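Local coordinates for protein beta-mannosidase (Trichoderma harzianum, PDB 4CVU) that probably hydrolyses terminal, non-reducing beta-D-mannose residues from beta-mannosides, as a secreted fungal glycoside hydrolase of family 2, at residues A[349-358]-A[370-379]; A[588-596]-A[697-706]. All blocks are in the same frame, centred on the assembly; numbering follows the deposited sequence.

Contact 1: residues A[349-358]-A[370-379]; sequences RTILFSSGNI and GNNWHFEING. With NAG (2-acetamido-2-deoxy-beta-D-glucopyranose), chain F.
The CZ corner of the Phe353 ring meets the indole of Trp373 over the middle of its face, CZ lying 3.3 Å from CE2 of Trp373. With the planes turned 71° apart, this is a T-shaped (edge-to-face) pair in which Phe353 supplies the edge. On the same side of the strands, Phe353 CD1 sits above the rim of the Phe375 ring, 3.9 Å from its CZ. CG of Phe353 anti to the backbone N (chi1 166°) brings its ring up against both partners. With a leucine in place of Trp373, the Phe353 edge would probably lose its aromatic face, and a gap would open beside Met485, which touches both rings. Across the sheet from this cluster, Ser354 CB rides over the His374 imidazole, 4.0 Å from its centroid. His374 is steadied by its NE2, which donates to the anti lone pair of Glu376 OE2 at 3.2 Å.

The backbones form an antiparallel pair, 351-354 with 374-377, attached through strand 380-389 to the sheet of the (beta/alpha)8 barrel. A classic beta bulge, Trp373 and His374 opposite Ser354, interrupts the pairing, and beyond it asparagines take over. Gly356 O is gripped twice by Asn372, by its N at 2.9 Å and by its ND2 from above the carbonyl plane. Gln362 holds the OD1 of that amide. Asn371 ND2 donates to Ser355 O at 2.9 Å, nearly within its own amide plane. Arg557 bonds to both Asn371 OD1 and Asn357 OD1, while Asn357 ND2 carries the N-linked NAG through its C1.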
loop_
_atom_site.group_PDB
_atom_site.type_symbol
_atom_site.label_atom_id
_atom_site.label_comp_id
_atom_site.label_asym_id
_atom_site.label_seq_id
_atom_site.Cartn_x
_atom_site.Cartn_y
_atom_site.Cartn_z
ATOM N N ARG A 349 -48.604 -9.186 7.115
ATOM C CA ARG A 349 -48.598 -7.980 7.926
ATOM C C ARG A 349 -49.017 -6.773 7.125
ATOM O O ARG A 349 -49.015 -6.794 5.900
ATOM C CB ARG A 349 -47.217 -7.719 8.577
ATOM C CG ARG A 349 -46.006 -7.901 7.674
ATOM C CD ARG A 349 -45.667 -6.670 6.858
ATOM N NE ARG A 349 -46.366 -6.690 5.586
ATOM C CZ ARG A 349 -45.913 -6.134 4.469
ATOM N NH1 ARG A 349 -44.742 -5.524 4.444
ATOM N NH2 ARG A 349 -46.646 -6.211 3.366
ATOM N N THR A 350 -49.412 -5.736 7.841
ATOM C CA THR A 350 -49.709 -4.452 7.235
ATOM C C THR A 350 -48.617 -3.498 7.655
ATOM O O THR A 350 -48.196 -3.504 8.825
ATOM C CB THR A 350 -51.085 -3.887 7.657
ATOM O OG1 THR A 350 -51.094 -3.618 9.051
ATOM C CG2 THR A 350 -52.214 -4.864 7.273
ATOM N N ILE A 351 -48.121 -2.719 6.706
ATOM C CA ILE A 351 -47.215 -1.628 7.005
ATOM C C ILE A 351 -47.688 -0.364 6.329
ATOM O O ILE A 351 -47.800 -0.312 5.113
ATOM C CB ILE A 351 -45.748 -1.970 6.648
ATOM C CG1 ILE A 351 -44.787 -0.828 7.085
ATOM C CG2 ILE A 351 -45.590 -2.294 5.165
ATOM C CD1 ILE A 351 -44.622 -0.694 8.564
ATOM N N LEU A 352 -48.020 0.633 7.150
ATOM C CA LEU A 352 -48.513 1.911 6.701
ATOM C C LEU A 352 -47.449 2.987 6.857
ATOM O O LEU A 352 -46.822 3.084 7.934
ATOM C CB LEU A 352 -49.697 2.317 7.579
ATOM C CG LEU A 352 -50.305 3.705 7.292
ATOM C CD1 LEU A 352 -50.978 3.726 5.935
ATOM C CD2 LEU A 352 -51.305 4.047 8.383
ATOM N N PHE A 353 -47.238 3.780 5.815
ATOM C CA PHE A 353 -46.539 5.042 5.940
ATOM C C PHE A 353 -47.613 6.122 5.964
ATOM O O PHE A 353 -48.333 6.299 4.999
ATOM C CB PHE A 353 -45.539 5.302 4.811
ATOM C CG PHE A 353 -45.056 6.736 4.757
ATOM C CD1 PHE A 353 -44.366 7.295 5.829
ATOM C CD2 PHE A 353 -45.293 7.526 3.641
ATOM C CE1 PHE A 353 -43.946 8.629 5.794
ATOM C CE2 PHE A 353 -44.887 8.863 3.603
ATOM C CZ PHE A 353 -44.196 9.405 4.666
ATOM N N SER A 354 -47.680 6.850 7.073
ATOM C CA SER A 354 -48.741 7.816 7.318
ATOM C C SER A 354 -48.212 9.237 7.141
ATOM O O SER A 354 -47.373 9.676 7.926
ATOM C CB SER A 354 -49.278 7.618 8.742
ATOM O OG SER A 354 -50.309 8.558 9.012
ATOM N N SER A 355 -48.684 9.921 6.109
ATOM C CA SER A 355 -48.274 11.279 5.775
ATOM C C SER A 355 -49.419 12.281 5.564
ATOM O O SER A 355 -49.197 13.365 5.035
ATOM C CB SER A 355 -47.417 11.250 4.512
ATOM O OG SER A 355 -48.010 10.453 3.545
ATOM N N GLY A 356 -50.626 11.922 5.963
ATOM C CA GLY A 356 -51.805 12.770 5.771
ATOM C C GLY A 356 -51.950 13.694 6.940
ATOM O O GLY A 356 -51.078 13.709 7.842
ATOM N N ASN A 357 -53.053 14.451 6.955
ATOM C CA ASN A 357 -53.249 15.478 7.978
ATOM C C ASN A 357 -53.282 14.926 9.404
ATOM O O ASN A 357 -53.777 13.824 9.642
ATOM C CB ASN A 357 -54.567 16.228 7.770
ATOM C CG ASN A 357 -54.570 17.137 6.563
ATOM O OD1 ASN A 357 -53.542 17.465 5.990
ATOM N ND2 ASN A 357 -55.765 17.548 6.173
ATOM N N ILE A 358 -52.808 15.736 10.345
ATOM C CA ILE A 358 -52.997 15.477 11.755
ATOM C C ILE A 358 -54.484 15.649 12.043
ATOM O O ILE A 358 -55.028 16.709 11.812
ATOM C CB ILE A 358 -52.150 16.439 12.636
ATOM C CG1 ILE A 358 -50.644 16.267 12.373
ATOM C CG2 ILE A 358 -52.427 16.228 14.115
ATOM C CD1 ILE A 358 -50.054 14.972 12.885
ATOM N N GLY A 370 -50.850 19.801 11.526
ATOM C CA GLY A 370 -49.985 19.675 10.381
ATOM C C GLY A 370 -50.213 18.350 9.686
ATOM O O GLY A 370 -51.351 17.941 9.437
ATOM N N ASN A 371 -49.105 17.693 9.354
ATOM C CA ASN A 371 -49.172 16.405 8.694
ATOM C C ASN A 371 -48.269 15.395 9.396
ATOM O O ASN A 371 -47.201 15.716 9.857
ATOM C CB ASN A 371 -48.711 16.536 7.255
ATOM C CG ASN A 371 -49.798 16.974 6.330
ATOM O OD1 ASN A 371 -50.225 18.119 6.364
ATOM N ND2 ASN A 371 -50.260 16.044 5.478
ATOM N N ASN A 372 -48.705 14.171 9.392
ATOM C CA ASN A 372 -47.995 13.122 10.017
ATOM C C ASN A 372 -46.797 12.849 9.178
ATOM O O ASN A 372 -46.725 13.307 8.041
ATOM C CB ASN A 372 -48.852 11.876 9.997
ATOM C CG ASN A 372 -49.923 11.901 11.032
ATOM O OD1 ASN A 372 -49.696 11.568 12.175
ATOM N ND2 ASN A 372 -51.096 12.263 10.623
ATOM N N TRP A 373 -45.865 12.114 9.744
ATOM C CA TRP A 373 -44.832 11.371 9.008
ATOM C C TRP A 373 -44.383 10.264 9.942
ATOM O O TRP A 373 -43.484 10.463 10.696
ATOM C CB TRP A 373 -43.653 12.263 8.592
ATOM C CG TRP A 373 -42.710 11.637 7.656
ATOM C CD1 TRP A 373 -41.868 10.598 7.895
ATOM C CD2 TRP A 373 -42.520 11.992 6.273
ATOM N NE1 TRP A 373 -41.156 10.298 6.758
ATOM C CE2 TRP A 373 -41.547 11.128 5.745
ATOM C CE3 TRP A 373 -43.086 12.934 5.447
ATOM C CZ2 TRP A 373 -41.143 11.178 4.436
ATOM C CZ3 TRP A 373 -42.705 12.989 4.124
ATOM C CH2 TRP A 373 -41.709 12.104 3.625
ATOM N N HIS A 374 -45.047 9.124 9.889
ATOM C CA HIS A 374 -44.709 7.981 10.703
ATOM C C HIS A 374 -45.141 6.649 10.094
ATOM O O HIS A 374 -45.835 6.603 9.125
ATOM C CB HIS A 374 -45.211 8.115 12.148
ATOM C CG HIS A 374 -46.687 7.968 12.305
ATOM N ND1 HIS A 374 -47.549 9.039 12.271
ATOM C CD2 HIS A 374 -47.451 6.875 12.507
ATOM C CE1 HIS A 374 -48.776 8.611 12.442
ATOM N NE2 HIS A 374 -48.745 7.303 12.587
ATOM N N PHE A 375 -44.715 5.577 10.733
ATOM C CA PHE A 375 -45.000 4.246 10.293
ATOM C C PHE A 375 -45.884 3.516 11.318
ATOM O O PHE A 375 -45.781 3.786 12.508
ATOM C CB PHE A 375 -43.689 3.509 10.086
ATOM C CG PHE A 375 -42.922 3.943 8.869
ATOM C CD1 PHE A 375 -42.045 5.017 8.917
ATOM C CD2 PHE A 375 -43.062 3.254 7.666
ATOM C CE1 PHE A 375 -41.346 5.376 7.796
ATOM C CE2 PHE A 375 -42.347 3.612 6.550
ATOM C CZ PHE A 375 -41.513 4.676 6.604
ATOM N N GLU A 376 -46.716 2.592 10.859
ATOM C CA GLU A 376 -47.512 1.698 11.715
ATOM C C GLU A 376 -47.382 0.241 11.266
ATOM O O GLU A 376 -47.492 -0.046 10.078
ATOM C CB GLU A 376 -48.976 2.084 11.671
ATOM C CG GLU A 376 -49.248 3.492 12.165
ATOM C CD GLU A 376 -50.703 3.879 12.107
ATOM O OE1 GLU A 376 -51.564 3.010 11.810
ATOM O OE2 GLU A 376 -50.993 5.074 12.340
ATOM N N ILE A 377 -47.158 -0.670 12.202
ATOM C CA ILE A 377 -47.028 -2.088 11.866
ATOM C C ILE A 377 -48.201 -2.844 12.458
ATOM O O ILE A 377 -48.410 -2.832 13.643
ATOM C CB ILE A 377 -45.680 -2.697 12.295
ATOM C CG1 ILE A 377 -45.505 -4.162 11.867
ATOM C CG2 ILE A 377 -45.483 -2.628 13.792
ATOM C CD1 ILE A 377 -45.223 -4.415 10.422
ATOM N N ASN A 378 -48.983 -3.466 11.582
ATOM C CA ASN A 378 -50.180 -4.172 11.983
ATOM C C ASN A 378 -51.052 -3.254 12.857
ATOM O O ASN A 378 -51.560 -3.670 13.835
ATOM C CB ASN A 378 -49.842 -5.443 12.726
ATOM C CG ASN A 378 -49.122 -6.440 11.860
ATOM O OD1 ASN A 378 -49.464 -6.605 10.710
ATOM N ND2 ASN A 378 -48.106 -7.109 12.420
ATOM N N GLY A 379 -51.173 -2.007 12.493
ATOM C CA GLY A 379 -52.023 -1.082 13.208
ATOM C C GLY A 379 -51.395 -0.359 14.376
ATOM O O GLY A 379 -51.963 0.579 14.869
HETATM C C1 NAG F . -55.998 18.435 5.037
HETATM C C2 NAG F . -57.304 18.232 4.243
HETATM C C3 NAG F . -57.502 19.309 3.198
HETATM C C4 NAG F . -57.360 20.668 3.829
HETATM C C5 NAG F . -56.007 20.758 4.538
HETATM C C6 NAG F . -55.833 22.086 5.274
HETATM C C7 NAG F . -57.923 15.857 4.198
HETATM C C8 NAG F . -57.897 14.527 3.477
HETATM N N2 NAG F . -57.346 16.916 3.617
HETATM O O3 NAG F . -58.809 19.150 2.712
HETATM O O4 NAG F . -57.463 21.652 2.835
HETATM O O5 NAG F . -55.970 19.753 5.504
HETATM O O6 NAG F . -54.491 22.184 5.691
HETATM O O7 NAG F . -58.461 15.940 5.293
HETATM O O HOH W 1 -50.313 -1.158 9.828
HETATM O O HOH W 2 -52.049 7.574 11.300
HETATM O O HOH W 3 -53.781 19.264 11.411
#

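Contact 2: residues A[588-596]-A[697-706]; sequences VGRFANEFG and PERQLGSLYW
Ala592 bonds through its N and its O to the residues on either side of Ser703, the pattern of parallel strands; the short, irregular strand 592-595 runs at 26° to 702-705 near the closure of the (beta/alpha)8 barrel. Ala592 N donates to Gly702 O at 2.9 Å, and Ala592 O receives Leu704 N at 2.8 Å. The bonding starts earlier, with Leu701 N to Arg590 O, and resumes at Trp706 N to Phe595 O (2.8 Å). The acceptors Ala592 and Phe595 are three positions apart, their donors Leu704 and Trp706 only two, so 588-596 carries one extra residue there. Phe595 N, within this irregular part, is buried with no partner.

Among side-chain hydrogen bonds, Arg590 NH1 reaches Glu698 O at 3.1 Å within the guanidinium plane, while NH2 goes to Ile566 O and Thr368 O. The Gln700 side chain, bent at chi2, turns its amide onto the Gly702 backbone, OE1 taking Gly702 N and NE2 giving Gly702 O a second donor. Glu594 runs beside the Trp706 indole, its carboxylate held by Tyr573 and Arg420.

Of the apolar contacts, Gly702 CA makes a CH-pi contact over the Phe591 ring face, 3.7 Å from the centroid, where a side chain would clash with CE2; Leu704 CD1 meets that ring's edge. Phe595 CG stands between its backbone N and carbonyl carbon (chi1 56°), which lays the ring against Tyr705 CA in a second CH-pi contact; at its edge, CZ comes within 3.3 Å of Ser703 OG, a hydroxyl bonded to Tyr737 OH.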
loop_
_atom_site.group_PDB
_atom_site.type_symbol
_atom_site.label_atom_id
_atom_site.label_comp_id
_atom_site.label_asym_id
_atom_site.label_seq_id
_atom_site.Cartn_x
_atom_site.Cartn_y
_atom_site.Cartn_z
ATOM N N VAL A 588 -37.317 20.729 14.800
ATOM C CA VAL A 588 -38.509 20.142 15.429
ATOM C C VAL A 588 -39.436 19.528 14.369
ATOM O O VAL A 588 -40.153 20.247 13.710
ATOM C CB VAL A 588 -39.262 21.194 16.297
ATOM C CG1 VAL A 588 -40.530 20.611 16.872
ATOM C CG2 VAL A 588 -38.373 21.651 17.478
ATOM N N GLY A 589 -39.389 18.203 14.180
ATOM C CA GLY A 589 -40.211 17.516 13.183
ATOM C C GLY A 589 -40.883 16.235 13.648
ATOM O O GLY A 589 -40.823 15.883 14.824
ATOM N N ARG A 590 -41.519 15.533 12.727
ATOM C CA ARG A 590 -42.270 14.313 13.035
ATOM C C ARG A 590 -41.381 13.034 12.939
ATOM O O ARG A 590 -41.750 11.939 13.402
ATOM C CB ARG A 590 -43.413 14.160 12.026
ATOM C CG ARG A 590 -44.368 15.341 11.870
ATOM C CD ARG A 590 -45.309 15.545 13.056
ATOM N NE ARG A 590 -46.268 16.599 12.710
ATOM C CZ ARG A 590 -47.065 17.246 13.556
ATOM N NH1 ARG A 590 -47.067 16.968 14.861
ATOM N NH2 ARG A 590 -47.876 18.192 13.079
ATOM N N PHE A 591 -40.212 13.186 12.339
ATOM C CA PHE A 591 -39.362 12.011 12.007
ATOM C C PHE A 591 -38.088 12.579 11.448
ATOM O O PHE A 591 -38.133 13.523 10.654
ATOM C CB PHE A 591 -40.072 11.178 10.915
ATOM C CG PHE A 591 -39.462 9.804 10.656
ATOM C CD1 PHE A 591 -38.279 9.670 9.966
ATOM C CD2 PHE A 591 -40.139 8.644 11.049
ATOM C CE1 PHE A 591 -37.743 8.410 9.713
ATOM C CE2 PHE A 591 -39.609 7.385 10.799
ATOM C CZ PHE A 591 -38.412 7.278 10.123
ATOM N N ALA A 592 -36.941 11.994 11.808
ATOM C CA ALA A 592 -35.674 12.509 11.356
ATOM C C ALA A 592 -35.094 11.430 10.460
ATOM O O ALA A 592 -34.708 10.390 10.958
ATOM C CB ALA A 592 -34.769 12.760 12.551
ATOM N N ASN A 593 -35.123 11.649 9.149
ATOM C CA ASN A 593 -34.724 10.625 8.187
ATOM C C ASN A 593 -33.274 10.701 7.736
ATOM O O ASN A 593 -32.773 9.760 7.090
ATOM C CB ASN A 593 -35.671 10.638 6.979
ATOM C CG ASN A 593 -35.355 11.720 5.977
ATOM O OD1 ASN A 593 -35.052 12.833 6.337
ATOM N ND2 ASN A 593 -35.481 11.396 4.689
ATOM N N GLU A 594 -32.636 11.831 8.069
ATOM C CA GLU A 594 -31.237 12.169 7.705
ATOM C C GLU A 594 -30.614 13.155 8.668
ATOM O O GLU A 594 -31.163 14.245 8.917
ATOM C CB GLU A 594 -31.155 12.867 6.339
ATOM C CG GLU A 594 -31.477 12.053 5.134
ATOM C CD GLU A 594 -31.017 12.679 3.818
ATOM O OE1 GLU A 594 -29.985 13.373 3.804
ATOM O OE2 GLU A 594 -31.635 12.398 2.735
ATOM N N PHE A 595 -29.429 12.815 9.156
ATOM C CA PHE A 595 -28.614 13.768 9.934
ATOM C C PHE A 595 -27.213 13.246 10.142
ATOM O O PHE A 595 -27.005 12.028 10.285
ATOM C CB PHE A 595 -29.264 14.115 11.278
ATOM C CG PHE A 595 -29.565 12.915 12.139
ATOM C CD1 PHE A 595 -30.737 12.165 11.943
ATOM C CD2 PHE A 595 -28.701 12.546 13.164
ATOM C CE1 PHE A 595 -31.014 11.065 12.750
ATOM C CE2 PHE A 595 -28.972 11.441 13.968
ATOM C CZ PHE A 595 -30.134 10.718 13.773
ATOM N N GLY A 596 -26.238 14.152 10.116
ATOM C CA GLY A 596 -24.832 13.737 10.349
ATOM C C GLY A 596 -23.737 14.769 10.192
ATOM O O GLY A 596 -23.998 15.970 9.995
ATOM N N PRO A 697 -45.266 17.891 21.774
ATOM C CA PRO A 697 -46.401 18.096 20.848
ATOM C C PRO A 697 -46.163 17.680 19.401
ATOM O O PRO A 697 -47.108 17.431 18.687
ATOM C CB PRO A 697 -46.679 19.609 20.938
ATOM C CG PRO A 697 -46.185 20.000 22.297
ATOM C CD PRO A 697 -44.942 19.139 22.502
ATOM N N GLU A 698 -44.906 17.618 18.975
ATOM C CA GLU A 698 -44.531 17.078 17.679
ATOM C C GLU A 698 -44.826 15.561 17.567
ATOM O O GLU A 698 -45.159 15.092 16.512
ATOM C CB GLU A 698 -43.073 17.403 17.321
ATOM C CG GLU A 698 -42.047 16.749 18.217
ATOM C CD GLU A 698 -41.411 17.688 19.178
ATOM O OE1 GLU A 698 -42.103 18.611 19.690
ATOM O OE2 GLU A 698 -40.207 17.513 19.426
ATOM N N ARG A 699 -44.763 14.840 18.668
ATOM C CA ARG A 699 -44.982 13.412 18.676
ATOM C C ARG A 699 -44.060 12.782 17.632
ATOM O O ARG A 699 -44.503 12.324 16.623
ATOM C CB ARG A 699 -46.438 13.042 18.407
ATOM C CG ARG A 699 -46.894 11.824 19.178
ATOM C CD ARG A 699 -46.229 10.592 18.645
ATOM N NE ARG A 699 -46.849 9.343 19.000
ATOM C CZ ARG A 699 -46.594 8.664 20.100
ATOM N NH1 ARG A 699 -45.802 9.153 21.015
ATOM N NH2 ARG A 699 -47.162 7.499 20.279
ATOM N N GLN A 700 -42.787 12.981 17.840
ATOM C CA GLN A 700 -41.754 12.515 16.937
ATOM C C GLN A 700 -41.661 10.971 16.959
ATOM O O GLN A 700 -41.629 10.388 18.011
ATOM C CB GLN A 700 -40.443 13.172 17.369
ATOM C CG GLN A 700 -39.442 13.495 16.262
ATOM C CD GLN A 700 -38.559 12.313 15.948
ATOM O OE1 GLN A 700 -38.696 11.280 16.554
ATOM N NE2 GLN A 700 -37.635 12.482 15.018
ATOM N N LEU A 701 -41.537 10.316 15.799
ATOM C CA LEU A 701 -41.530 8.851 15.774
ATOM C C LEU A 701 -40.457 8.175 14.913
ATOM O O LEU A 701 -40.692 7.056 14.419
ATOM C CB LEU A 701 -42.899 8.310 15.370
ATOM C CG LEU A 701 -44.062 8.504 16.349
ATOM C CD1 LEU A 701 -45.320 7.866 15.735
ATOM C CD2 LEU A 701 -43.823 7.890 17.686
ATOM N N GLY A 702 -39.279 8.798 14.768
ATOM C CA GLY A 702 -38.218 8.151 14.019
ATOM C C GLY A 702 -36.877 8.829 14.005
ATOM O O GLY A 702 -36.795 10.060 14.017
ATOM N N SER A 703 -35.818 7.993 13.982
ATOM C CA SER A 703 -34.458 8.439 13.860
ATOM C C SER A 703 -33.724 7.529 12.913
ATOM O O SER A 703 -33.505 6.346 13.263
ATOM C CB SER A 703 -33.771 8.360 15.200
ATOM O OG SER A 703 -32.397 8.694 15.108
ATOM N N LEU A 704 -33.342 8.067 11.754
ATOM C CA LEU A 704 -32.455 7.342 10.805
ATOM C C LEU A 704 -31.235 8.188 10.523
ATOM O O LEU A 704 -31.267 9.115 9.708
ATOM C CB LEU A 704 -33.186 7.020 9.493
ATOM C CG LEU A 704 -34.541 6.320 9.577
ATOM C CD1 LEU A 704 -35.199 6.172 8.209
ATOM C CD2 LEU A 704 -34.452 4.975 10.254
ATOM N N TYR A 705 -30.144 7.903 11.199
ATOM C CA TYR A 705 -28.952 8.715 10.994
ATOM C C TYR A 705 -28.314 8.526 9.607
ATOM O O TYR A 705 -28.457 7.476 8.940
ATOM C CB TYR A 705 -27.964 8.543 12.151
ATOM C CG TYR A 705 -27.188 7.212 12.257
ATOM C CD1 TYR A 705 -26.162 6.910 11.380
ATOM C CD2 TYR A 705 -27.459 6.303 13.283
ATOM C CE1 TYR A 705 -25.423 5.722 11.520
ATOM C CE2 TYR A 705 -26.731 5.127 13.425
ATOM C CZ TYR A 705 -25.718 4.840 12.545
ATOM O OH TYR A 705 -24.980 3.666 12.672
ATOM N N TRP A 706 -27.629 9.577 9.174
ATOM C CA TRP A 706 -26.852 9.559 7.932
ATOM C C TRP A 706 -25.389 9.344 8.318
ATOM O O TRP A 706 -24.801 10.220 8.958
ATOM C CB TRP A 706 -27.032 10.881 7.129
ATOM C CG TRP A 706 -26.364 10.688 5.822
ATOM C CD1 TRP A 706 -25.062 10.884 5.554
ATOM C CD2 TRP A 706 -26.922 10.064 4.656
ATOM N NE1 TRP A 706 -24.757 10.473 4.297
ATOM C CE2 TRP A 706 -25.890 9.966 3.712
ATOM C CE3 TRP A 706 -28.197 9.625 4.312
ATOM C CZ2 TRP A 706 -26.082 9.446 2.468
ATOM C CZ3 TRP A 706 -28.397 9.084 3.062
ATOM C CH2 TRP A 706 -27.336 8.993 2.147
HETATM O O HOH W 4 -44.239 11.111 14.020
#

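Contact 1 closes along the chain well before contact 2 opens, yet their centres are only about 14 Å apart and both reach the same mixed sheet. Strand 380-389 is common to both, pairing antiparallel with 374-377 and parallel with 702-705, which places the antiparallel pair of contact 1 near the point where the barrel's last strand meets its first. The two also touch directly: Trp373 and Phe591 bring their rings together, His374 packs on Leu701, Ile358 packs on Arg590, and Arg590 NE makes a weak hydrogen bond to Asn371 O. Both segments of contact 1, the glycosylated one included, are thereby tied to the loop leading into strand 592-595.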